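Local coordinates for SYE1 (Shewanella oneidensis, PDB 4AWT), which binds flavin mononucleotide and probably reduces activated carbon-carbon double bonds with electrons drawn from NADH or NADPH, at residues D35-M40 against A81-V86; C95-Q100 against A173-I178; A166-M171 against D223-E228. The protein carries 1 engineered substitution. One frame throughout, in Å; residues are numbered along the deposited sequence.

Contact 1: residues D35-M40 against A81-V86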
loop_
_atom_site.group_PDB
_atom_site.type_symbol
_atom_site.label_atom_id
_atom_site.label_comp_id
_atom_site.label_asym_id
_atom_site.label_seq_id
_atom_site.Cartn_x
_atom_site.Cartn_y
_atom_site.Cartn_z
ATOM N N ASP A 35 4.092 -16.168 -9.356
ATOM C CA ASP A 35 4.085 -14.939 -8.581
ATOM C C ASP A 35 4.115 -15.212 -7.087
ATOM O O ASP A 35 3.305 -14.712 -6.297
ATOM C CB ASP A 35 2.914 -14.037 -8.968
ATOM C CG ASP A 35 3.010 -13.448 -10.360
ATOM O OD1 ASP A 35 4.130 -13.252 -10.868
ATOM O OD2 ASP A 35 1.924 -13.126 -10.898
ATOM N N VAL A 36 5.137 -15.981 -6.661
ATOM C CA VAL A 36 5.200 -16.487 -5.309
ATOM C C VAL A 36 6.248 -15.753 -4.487
ATOM O O VAL A 36 7.434 -15.702 -4.873
ATOM C CB VAL A 36 5.502 -18.008 -5.311
ATOM C CG1 VAL A 36 5.299 -18.557 -3.941
ATOM C CG2 VAL A 36 4.631 -18.736 -6.352
ATOM N N ALA A 37 5.858 -15.215 -3.340
ATOM C CA ALA A 37 6.818 -14.640 -2.408
ATOM C C ALA A 37 7.846 -15.739 -2.011
ATOM O O ALA A 37 7.523 -16.908 -1.976
ATOM C CB ALA A 37 6.125 -14.142 -1.160
ATOM N N ASN A 38 9.093 -15.307 -1.779
ATOM C CA ASN A 38 10.189 -16.247 -1.769
ATOM C C ASN A 38 11.299 -15.919 -0.760
ATOM O O ASN A 38 11.171 -15.042 0.100
ATOM C CB ASN A 38 10.759 -16.347 -3.195
ATOM C CG ASN A 38 11.289 -14.995 -3.643
ATOM O OD1 ASN A 38 11.666 -14.141 -2.842
ATOM N ND2 ASN A 38 11.242 -14.794 -4.926
ATOM N N HIS A 39 12.429 -16.676 -0.881
ATOM C CA HIS A 39 13.445 -16.607 0.114
ATOM C C HIS A 39 14.126 -15.256 0.167
ATOM O O HIS A 39 14.339 -14.726 1.256
ATOM C CB HIS A 39 14.469 -17.699 -0.152
ATOM C CG HIS A 39 15.531 -17.733 0.899
ATOM N ND1 HIS A 39 15.376 -18.197 2.167
ATOM C CD2 HIS A 39 16.759 -17.246 0.782
ATOM C CE1 HIS A 39 16.479 -18.046 2.857
ATOM N NE2 HIS A 39 17.352 -17.478 2.026
ATOM N N MET A 40 14.466 -14.694 -0.961
ATOM C CA MET A 40 15.163 -13.390 -0.949
ATOM C C MET A 40 14.229 -12.335 -0.348
ATOM O O MET A 40 14.685 -11.411 0.327
ATOM C CB MET A 40 15.731 -13.019 -2.300
ATOM C CG MET A 40 14.660 -12.687 -3.360
ATOM S SD MET A 40 15.377 -12.170 -4.924
ATOM C CE MET A 40 16.061 -13.747 -5.449
ATOM N N ALA A 81 1.842 -19.735 1.192
ATOM C CA ALA A 81 2.991 -20.365 1.828
ATOM C C ALA A 81 4.245 -19.553 1.644
ATOM O O ALA A 81 5.085 -19.491 2.556
ATOM C CB ALA A 81 3.141 -21.764 1.226
ATOM N N GLY A 82 4.434 -18.942 0.468
ATOM C CA GLY A 82 5.596 -18.072 0.297
ATOM C C GLY A 82 5.555 -16.912 1.241
ATOM O O GLY A 82 6.563 -16.522 1.867
ATOM N N TRP A 83 4.379 -16.320 1.416
ATOM C CA TRP A 83 4.234 -15.257 2.398
ATOM C C TRP A 83 4.470 -15.755 3.815
ATOM O O TRP A 83 4.997 -14.999 4.622
ATOM C CB TRP A 83 2.914 -14.539 2.249
ATOM C CG TRP A 83 2.823 -13.504 1.193
ATOM C CD1 TRP A 83 1.879 -13.407 0.206
ATOM C CD2 TRP A 83 3.663 -12.350 1.042
ATOM N NE1 TRP A 83 2.063 -12.294 -0.539
ATOM C CE2 TRP A 83 3.156 -11.609 -0.047
ATOM C CE3 TRP A 83 4.770 -11.846 1.726
ATOM C CZ2 TRP A 83 3.743 -10.415 -0.474
ATOM C CZ3 TRP A 83 5.341 -10.665 1.307
ATOM C CH2 TRP A 83 4.830 -9.965 0.218
ATOM N N ARG A 84 4.092 -16.988 4.124
ATOM C CA ARG A 84 4.334 -17.510 5.462
ATOM C C ARG A 84 5.818 -17.532 5.766
ATOM O O ARG A 84 6.213 -17.290 6.908
ATOM C CB ARG A 84 3.758 -18.945 5.557
ATOM C CG ARG A 84 4.011 -19.597 6.925
ATOM C CD ARG A 84 3.260 -18.904 8.049
ATOM N NE ARG A 84 3.394 -19.491 9.366
ATOM C CZ ARG A 84 2.709 -20.555 9.754
ATOM N NH1 ARG A 84 1.857 -21.163 8.946
ATOM N NH2 ARG A 84 2.909 -21.022 10.988
ATOM N N ILE A 85 6.666 -17.841 4.798
ATOM C CA ILE A 85 8.094 -17.822 5.141
ATOM C C ILE A 85 8.522 -16.399 5.465
ATOM O O ILE A 85 9.312 -16.190 6.380
ATOM C CB ILE A 85 8.897 -18.457 4.013
ATOM C CG1 ILE A 85 8.503 -19.915 3.770
ATOM C CG2 ILE A 85 10.394 -18.327 4.289
ATOM C CD1 ILE A 85 9.074 -20.379 2.457
ATOM N N VAL A 86 7.999 -15.404 4.736
ATOM C CA VAL A 86 8.285 -14.001 5.059
ATOM C C VAL A 86 7.825 -13.673 6.452
ATOM O O VAL A 86 8.579 -13.058 7.238
ATOM C CB VAL A 86 7.648 -13.079 4.017
ATOM C CG1 VAL A 86 7.812 -11.621 4.453
ATOM C CG2 VAL A 86 8.201 -13.295 2.641
#

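Contact 2: residues C95-Q100 against A173-I178. With FMN (flavin mononucleotide), chain B.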
loop_
_atom_site.group_PDB
_atom_site.type_symbol
_atom_site.label_atom_id
_atom_site.label_comp_id
_atom_site.label_asym_id
_atom_site.label_seq_id
_atom_site.Cartn_x
_atom_site.Cartn_y
_atom_site.Cartn_z
ATOM N N CYS A 95 8.658 -8.155 15.216
ATOM C CA CYS A 95 8.208 -7.061 14.362
ATOM C C CYS A 95 6.800 -7.487 13.959
ATOM O O CYS A 95 6.482 -8.664 13.971
ATOM C CB CYS A 95 9.064 -6.773 13.153
ATOM S SG CYS A 95 8.599 -5.384 12.134
ATOM N N ALA A 96 5.962 -6.545 13.662
ATOM C CA ALA A 96 4.611 -6.763 13.124
ATOM C C ALA A 96 4.625 -6.513 11.633
ATOM O O ALA A 96 5.328 -5.635 11.149
ATOM C CB ALA A 96 3.613 -5.826 13.788
ATOM N N ILE A 97 3.814 -7.291 10.899
ATOM C CA ILE A 97 3.766 -7.134 9.459
ATOM C C ILE A 97 2.325 -7.277 8.964
ATOM O O ILE A 97 1.617 -8.229 9.317
ATOM C CB ILE A 97 4.720 -8.093 8.760
ATOM C CG1 ILE A 97 4.710 -7.862 7.242
ATOM C CG2 ILE A 97 4.498 -9.552 9.112
ATOM C CD1 ILE A 97 5.826 -8.554 6.471
ATOM N N PHE A 98 1.915 -6.304 8.157
ATOM C CA PHE A 98 0.607 -6.299 7.505
ATOM C C PHE A 98 0.793 -6.551 6.020
ATOM O O PHE A 98 1.778 -6.101 5.435
ATOM C CB PHE A 98 -0.128 -4.979 7.708
ATOM C CG PHE A 98 -0.879 -4.814 9.018
ATOM C CD1 PHE A 98 -0.420 -5.328 10.223
ATOM C CD2 PHE A 98 -2.079 -4.105 9.026
ATOM C CE1 PHE A 98 -1.138 -5.142 11.395
ATOM C CE2 PHE A 98 -2.792 -3.919 10.202
ATOM C CZ PHE A 98 -2.324 -4.425 11.383
ATOM N N ALA A 99 -0.165 -7.235 5.393
ATOM C CA ALA A 99 -0.163 -7.468 3.964
ATOM C C ALA A 99 -0.953 -6.377 3.254
ATOM O O ALA A 99 -2.117 -6.171 3.590
ATOM C CB ALA A 99 -0.798 -8.806 3.610
ATOM N N GLN A 100 -0.368 -5.724 2.254
ATOM C CA GLN A 100 -1.100 -4.716 1.492
ATOM C C GLN A 100 -1.878 -5.388 0.362
ATOM O O GLN A 100 -1.325 -5.804 -0.637
ATOM C CB GLN A 100 -0.208 -3.623 0.927
ATOM C CG GLN A 100 -1.106 -2.554 0.310
ATOM C CD GLN A 100 -0.374 -1.508 -0.452
ATOM O OE1 GLN A 100 0.308 -1.798 -1.454
ATOM N NE2 GLN A 100 -0.536 -0.254 -0.052
ATOM N N ALA A 173 -1.388 -16.900 6.107
ATOM C CA ALA A 173 0.023 -16.668 5.859
ATOM C C ALA A 173 0.753 -16.099 7.074
ATOM O O ALA A 173 1.965 -15.897 6.990
ATOM C CB ALA A 173 0.220 -15.758 4.702
ATOM N N GLY A 174 0.057 -15.840 8.163
ATOM C CA GLY A 174 0.679 -15.355 9.384
ATOM C C GLY A 174 0.876 -13.870 9.471
ATOM O O GLY A 174 1.570 -13.407 10.363
ATOM N N PHE A 175 0.274 -13.094 8.575
ATOM C CA PHE A 175 0.303 -11.651 8.765
ATOM C C PHE A 175 -0.465 -11.253 10.005
ATOM O O PHE A 175 -1.431 -11.905 10.409
ATOM C CB PHE A 175 -0.278 -10.919 7.543
ATOM C CG PHE A 175 0.603 -10.968 6.317
ATOM C CD1 PHE A 175 1.620 -10.034 6.169
ATOM C CD2 PHE A 175 0.416 -11.885 5.320
ATOM C CE1 PHE A 175 2.420 -10.023 5.031
ATOM C CE2 PHE A 175 1.203 -11.863 4.164
ATOM C CZ PHE A 175 2.195 -10.923 4.028
ATOM N N ASP A 176 -0.067 -10.125 10.595
ATOM C CA ASP A 176 -0.765 -9.563 11.720
ATOM C C ASP A 176 -1.996 -8.769 11.349
ATOM O O ASP A 176 -2.830 -8.479 12.209
ATOM C CB ASP A 176 0.221 -8.685 12.517
ATOM C CG ASP A 176 1.386 -9.510 13.016
ATOM O OD1 ASP A 176 1.143 -10.399 13.838
ATOM O OD2 ASP A 176 2.519 -9.268 12.546
ATOM N N GLY A 177 -2.122 -8.409 10.113
ATOM C CA GLY A 177 -3.229 -7.606 9.614
ATOM C C GLY A 177 -3.068 -7.392 8.140
ATOM O O GLY A 177 -2.130 -7.914 7.507
ATOM N N ILE A 178 -3.995 -6.612 7.575
ATOM C CA ILE A 178 -3.935 -6.223 6.188
ATOM C C ILE A 178 -4.056 -4.707 6.079
ATOM O O ILE A 178 -4.683 -4.072 6.918
ATOM C CB ILE A 178 -4.991 -6.934 5.315
ATOM C CG1 ILE A 178 -6.426 -6.522 5.621
ATOM C CG2 ILE A 178 -4.795 -8.430 5.432
ATOM C CD1 ILE A 178 -6.954 -5.298 4.913
HETATM N N1 FMN B . 3.008 2.271 -2.308
HETATM C C2 FMN B . 2.051 1.376 -2.089
HETATM O O2 FMN B . 1.003 1.663 -1.451
HETATM N N3 FMN B . 2.188 0.080 -2.563
HETATM C C4 FMN B . 3.297 -0.350 -3.274
HETATM O O4 FMN B . 3.386 -1.570 -3.575
HETATM C C4A FMN B . 4.236 0.628 -3.590
HETATM N N5 FMN B . 5.340 0.315 -4.383
HETATM C C5A FMN B . 6.457 1.190 -4.318
HETATM C C6 FMN B . 7.659 0.804 -4.858
HETATM C C7 FMN B . 8.806 1.631 -4.793
HETATM C C7M FMN B . 10.119 1.083 -5.298
HETATM C C8 FMN B . 8.682 2.861 -4.220
HETATM C C8M FMN B . 9.866 3.796 -4.079
HETATM C C9 FMN B . 7.449 3.274 -3.675
HETATM C C9A FMN B . 6.328 2.443 -3.707
HETATM N N10 FMN B . 5.110 2.826 -3.108
HETATM C C10 FMN B . 4.093 1.897 -2.995
HETATM C "C1'" FMN B . 5.022 4.119 -2.421
HETATM C "C2'" FMN B . 5.719 4.132 -1.049
HETATM O "O2'" FMN B . 5.008 3.334 -0.117
HETATM C "C3'" FMN B . 5.798 5.522 -0.450
HETATM O "O3'" FMN B . 4.515 6.034 -0.121
HETATM C "C4'" FMN B . 6.542 6.559 -1.311
HETATM O "O4'" FMN B . 7.747 6.032 -1.845
HETATM C "C5'" FMN B . 6.764 7.869 -0.580
HETATM O "O5'" FMN B . 7.599 7.691 0.577
HETATM P P FMN B . 9.171 8.049 0.488
HETATM O O1P FMN B . 9.788 7.037 -0.445
HETATM O O2P FMN B . 9.284 9.459 -0.046
HETATM O O3P FMN B . 9.634 7.897 1.915
#

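Contact 3: residues A166-M171 against D223-E228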
loop_
_atom_site.group_PDB
_atom_site.type_symbol
_atom_site.label_atom_id
_atom_site.label_comp_id
_atom_site.label_asym_id
_atom_site.label_seq_id
_atom_site.Cartn_x
_atom_site.Cartn_y
_atom_site.Cartn_z
ATOM N N ALA A 166 -8.813 -12.684 0.320
ATOM C CA ALA A 166 -7.410 -12.325 0.433
ATOM C C ALA A 166 -7.050 -11.977 1.869
ATOM O O ALA A 166 -5.951 -12.269 2.325
ATOM C CB ALA A 166 -7.061 -11.174 -0.474
ATOM N N ALA A 167 -7.985 -11.348 2.607
ATOM C CA ALA A 167 -7.736 -11.051 4.008
ATOM C C ALA A 167 -7.583 -12.327 4.815
ATOM O O ALA A 167 -6.700 -12.463 5.670
ATOM C CB ALA A 167 -8.830 -10.170 4.549
ATOM N N LEU A 168 -8.477 -13.322 4.577
ATOM C CA LEU A 168 -8.353 -14.597 5.240
ATOM C C LEU A 168 -7.038 -15.268 4.851
ATOM O O LEU A 168 -6.367 -15.875 5.705
ATOM C CB LEU A 168 -9.533 -15.507 4.881
ATOM C CG LEU A 168 -10.883 -14.995 5.372
ATOM C CD1 LEU A 168 -11.963 -15.951 4.813
ATOM C CD2 LEU A 168 -10.955 -14.919 6.861
ATOM N N ASN A 169 -6.661 -15.179 3.582
ATOM C CA ASN A 169 -5.412 -15.773 3.128
ATOM C C ASN A 169 -4.218 -15.113 3.841
ATOM O O ASN A 169 -3.256 -15.802 4.194
ATOM C CB ASN A 169 -5.281 -15.599 1.639
ATOM C CG ASN A 169 -6.295 -16.389 0.838
ATOM O OD1 ASN A 169 -7.004 -17.253 1.387
ATOM N ND2 ASN A 169 -6.337 -16.109 -0.437
ATOM N N ALA A 170 -4.284 -13.806 4.033
ATOM C CA ALA A 170 -3.206 -13.120 4.747
ATOM C C ALA A 170 -3.086 -13.631 6.172
ATOM O O ALA A 170 -1.988 -13.812 6.691
ATOM C CB ALA A 170 -3.452 -11.623 4.744
ATOM N N MET A 171 -4.213 -13.899 6.834
ATOM C CA MET A 171 -4.162 -14.447 8.171
ATOM C C MET A 171 -3.572 -15.853 8.138
ATOM O O MET A 171 -2.763 -16.210 9.010
ATOM C CB MET A 171 -5.510 -14.424 8.864
ATOM C CG MET A 171 -6.103 -13.034 9.070
ATOM S SD MET A 171 -5.049 -11.864 9.949
ATOM C CE MET A 171 -4.199 -11.059 8.632
ATOM N N ASP A 223 -15.441 -7.693 8.507
ATOM C CA ASP A 223 -16.202 -8.918 8.856
ATOM C C ASP A 223 -15.330 -10.144 8.824
ATOM O O ASP A 223 -15.500 -11.042 9.638
ATOM C CB ASP A 223 -17.352 -9.048 7.858
ATOM C CG ASP A 223 -18.382 -10.054 8.195
ATOM O OD1 ASP A 223 -18.957 -9.899 9.299
ATOM O OD2 ASP A 223 -18.681 -10.956 7.377
ATOM N N ALA A 224 -14.387 -10.202 7.904
ATOM C CA ALA A 224 -13.551 -11.388 7.779
ATOM C C ALA A 224 -12.555 -11.518 8.911
ATOM O O ALA A 224 -12.371 -12.614 9.425
ATOM C CB ALA A 224 -12.834 -11.338 6.431
ATOM N N ILE A 225 -11.827 -10.438 9.257
ATOM C CA ILE A 225 -10.673 -10.573 10.136
ATOM C C ILE A 225 -10.668 -9.668 11.320
ATOM O O ILE A 225 -9.777 -9.776 12.159
ATOM C CB ILE A 225 -9.316 -10.488 9.380
ATOM C CG1 ILE A 225 -9.019 -9.061 8.888
ATOM C CG2 ILE A 225 -9.294 -11.505 8.264
ATOM C CD1 ILE A 225 -7.606 -8.940 8.368
ATOM N N GLY A 226 -11.635 -8.763 11.452
ATOM C CA GLY A 226 -11.707 -7.876 12.589
ATOM C C GLY A 226 -11.100 -6.506 12.304
ATOM O O GLY A 226 -10.049 -6.405 11.664
ATOM N N ALA A 227 -11.749 -5.460 12.809
ATOM C CA ALA A 227 -11.295 -4.092 12.531
ATOM C C ALA A 227 -9.909 -3.835 13.067
ATOM O O ALA A 227 -9.169 -3.029 12.482
ATOM C CB ALA A 227 -12.305 -3.128 13.150
ATOM N N GLU A 228 -9.525 -4.481 14.152
ATOM C CA GLU A 228 -8.207 -4.295 14.750
ATOM C C GLU A 228 -7.084 -4.815 13.873
ATOM O O GLU A 228 -5.913 -4.557 14.174
ATOM C CB GLU A 228 -8.135 -4.916 16.145
ATOM C CG GLU A 228 -8.082 -6.420 16.235
ATOM C CD GLU A 228 -9.292 -7.250 15.883
ATOM O OE1 GLU A 228 -10.460 -6.783 15.703
ATOM O OE2 GLU A 228 -9.107 -8.492 15.744
#

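Contact 1: residues D35-M40 against A81-V86
Ala37 presses its methyl group onto the indole of Trp83 where the turn leading into helix 39-46 meets helix 77-92, two helices on the outside of the TIM barrel. The methyl stands over the six-membered ring, with CB 4.0 Å from the ring centroid and 19° off the normal, a CH-pi contact made through the face. Trp83 CB points away from the 35-40 segment, yet chi1 of -81° sets CG beside the backbone N and brings the indole back under Ala37. The ring is fixed from further sides: NE1 bonds to Thr59 OG1 of strand 53-60, and Phe175 meets the ring edge-to-face. Val86 CG2 lies at the margin of the same methyl, 4.4 Å from Ala37 CB. Asn38, the N-cap of helix 39-46, turns its side chain away from helix 77-92; in the conformer given, OD1 caps Met41 N and ND2 donates to Arg29 O. Where the backbones come closest, Gly82, with no side chain, lets the carbonyl of Ala37 lie against its CA. The result is a CA-H...O contact in which Gly82 CA lies 3.2 Å from Ala37 O.

Contact 2: residues C95-Q100 against A173-I178
Asp176 reaches across to strand 96-102 from the lead-in to strand 177-181, and its side chain continues the strand pairing. Its CB lies 3.5 Å from Ile97 O, with Phe98 CE1 somewhat further off. With chi1 at -60°, CG sits beside the residue's own backbone N, so backbone and carboxylate address the same residue, Ile97. At the tip, OD2 takes the N-H of Ile97 through its anti lone pair, with Ile97 N 2.9 Å from Asp176 OD2 and an angle of 165° at the hydrogen. Asp176 N returns a bond of 2.8 Å to Ile97 O, close to the line of that carbonyl. OD2 also holds NE2 of His91, from helix 77-92. Further along, Ala99 N bonds to Gly177 O at 3.0 Å. Two rings lie on opposite faces of this pairing: Phe98 covers Gly177, whose CA is 3.5 Å from the ring centroid, and Phe175 receives the methyl of Ala99, CB lying 3.5 Å from its ring centroid, almost on the normal. Gln100 is extended; its NE2 donates to FMN O2 (2.8 Å) and its OE1 accepts the N-H of FMN N3 (2.9 Å). A glutamine near the C-terminal end of one strand, gripping the flavin pyrimidine and backed at NE2 by Glu179 OE2 of the next parallel strand, is in keeping with an FMN-binding TIM barrel.

Contact 3: residues A166-M171 against D223-E228
This is an apolar helix-to-helix contact on the outer layer of the barrel, between helix 153-172 and the C-terminal end of helix 212-225, and it is partly buried. Ile225 carries most of it. Its CG2 methyl points at the 166-171 segment and meets three residues: Met171 CG at 3.6 Å, Ala167 CB at 4.0 Å and Leu168 CD2 at the same distance of 4.0 Å from Ile225 CG2. The chi1 of 71° places the longer CG1 branch between backbone N and carbonyl carbon, leaving CG2 beside the N and turned to the neighbouring helix. Met171 runs across Ile225 at about a right angle; bent at chi2 (-55°) and chi3, it curls so that its terminal CE lies 4.0 Å from Ile225 CD1. Leu168 and Ile225 pass each other in opposite directions, and Leu168 CD2 also reaches Ala224, 3.7 Å from its carbonyl O and 4.1 Å from its CB. On the inner side Ile225 continues onto Ile178 of strand 177-181, while Asp223 forms a salt bridge with Arg164, just before the 166-171 segment on the same helix. At Gly226, positive phi takes the chain out of the helix and toward strand 230-234. Two neighbouring helices, packed side by side over strand 177-181, form part of the helical layer round the strands of a TIM barrel.

Overall arrangement
Contact 2 is the innermost of the three, pairing neighbouring barrel strands by backbone and carboxylate hydrogen bonds and reaching the flavin; contacts 1 and 3 lie in the outer layer, contact 1 resting on a CH-pi contact and a CA-H...O approach, contact 3 on aliphatic packing alone. Contact 1 is nevertheless buried, whereas contact 3 is partly buried. No element is common to two contacts, but helix 77-92 leads into strand 96-102 and helix 153-172 into strand 177-181. Contact 2 touches both others: Trp83 packs on Ala173, and Phe175 N probably donates a hydrogen bond to Ala170 O. Contacts 1 and 3 remain about 7 Å apart at their nearest atoms.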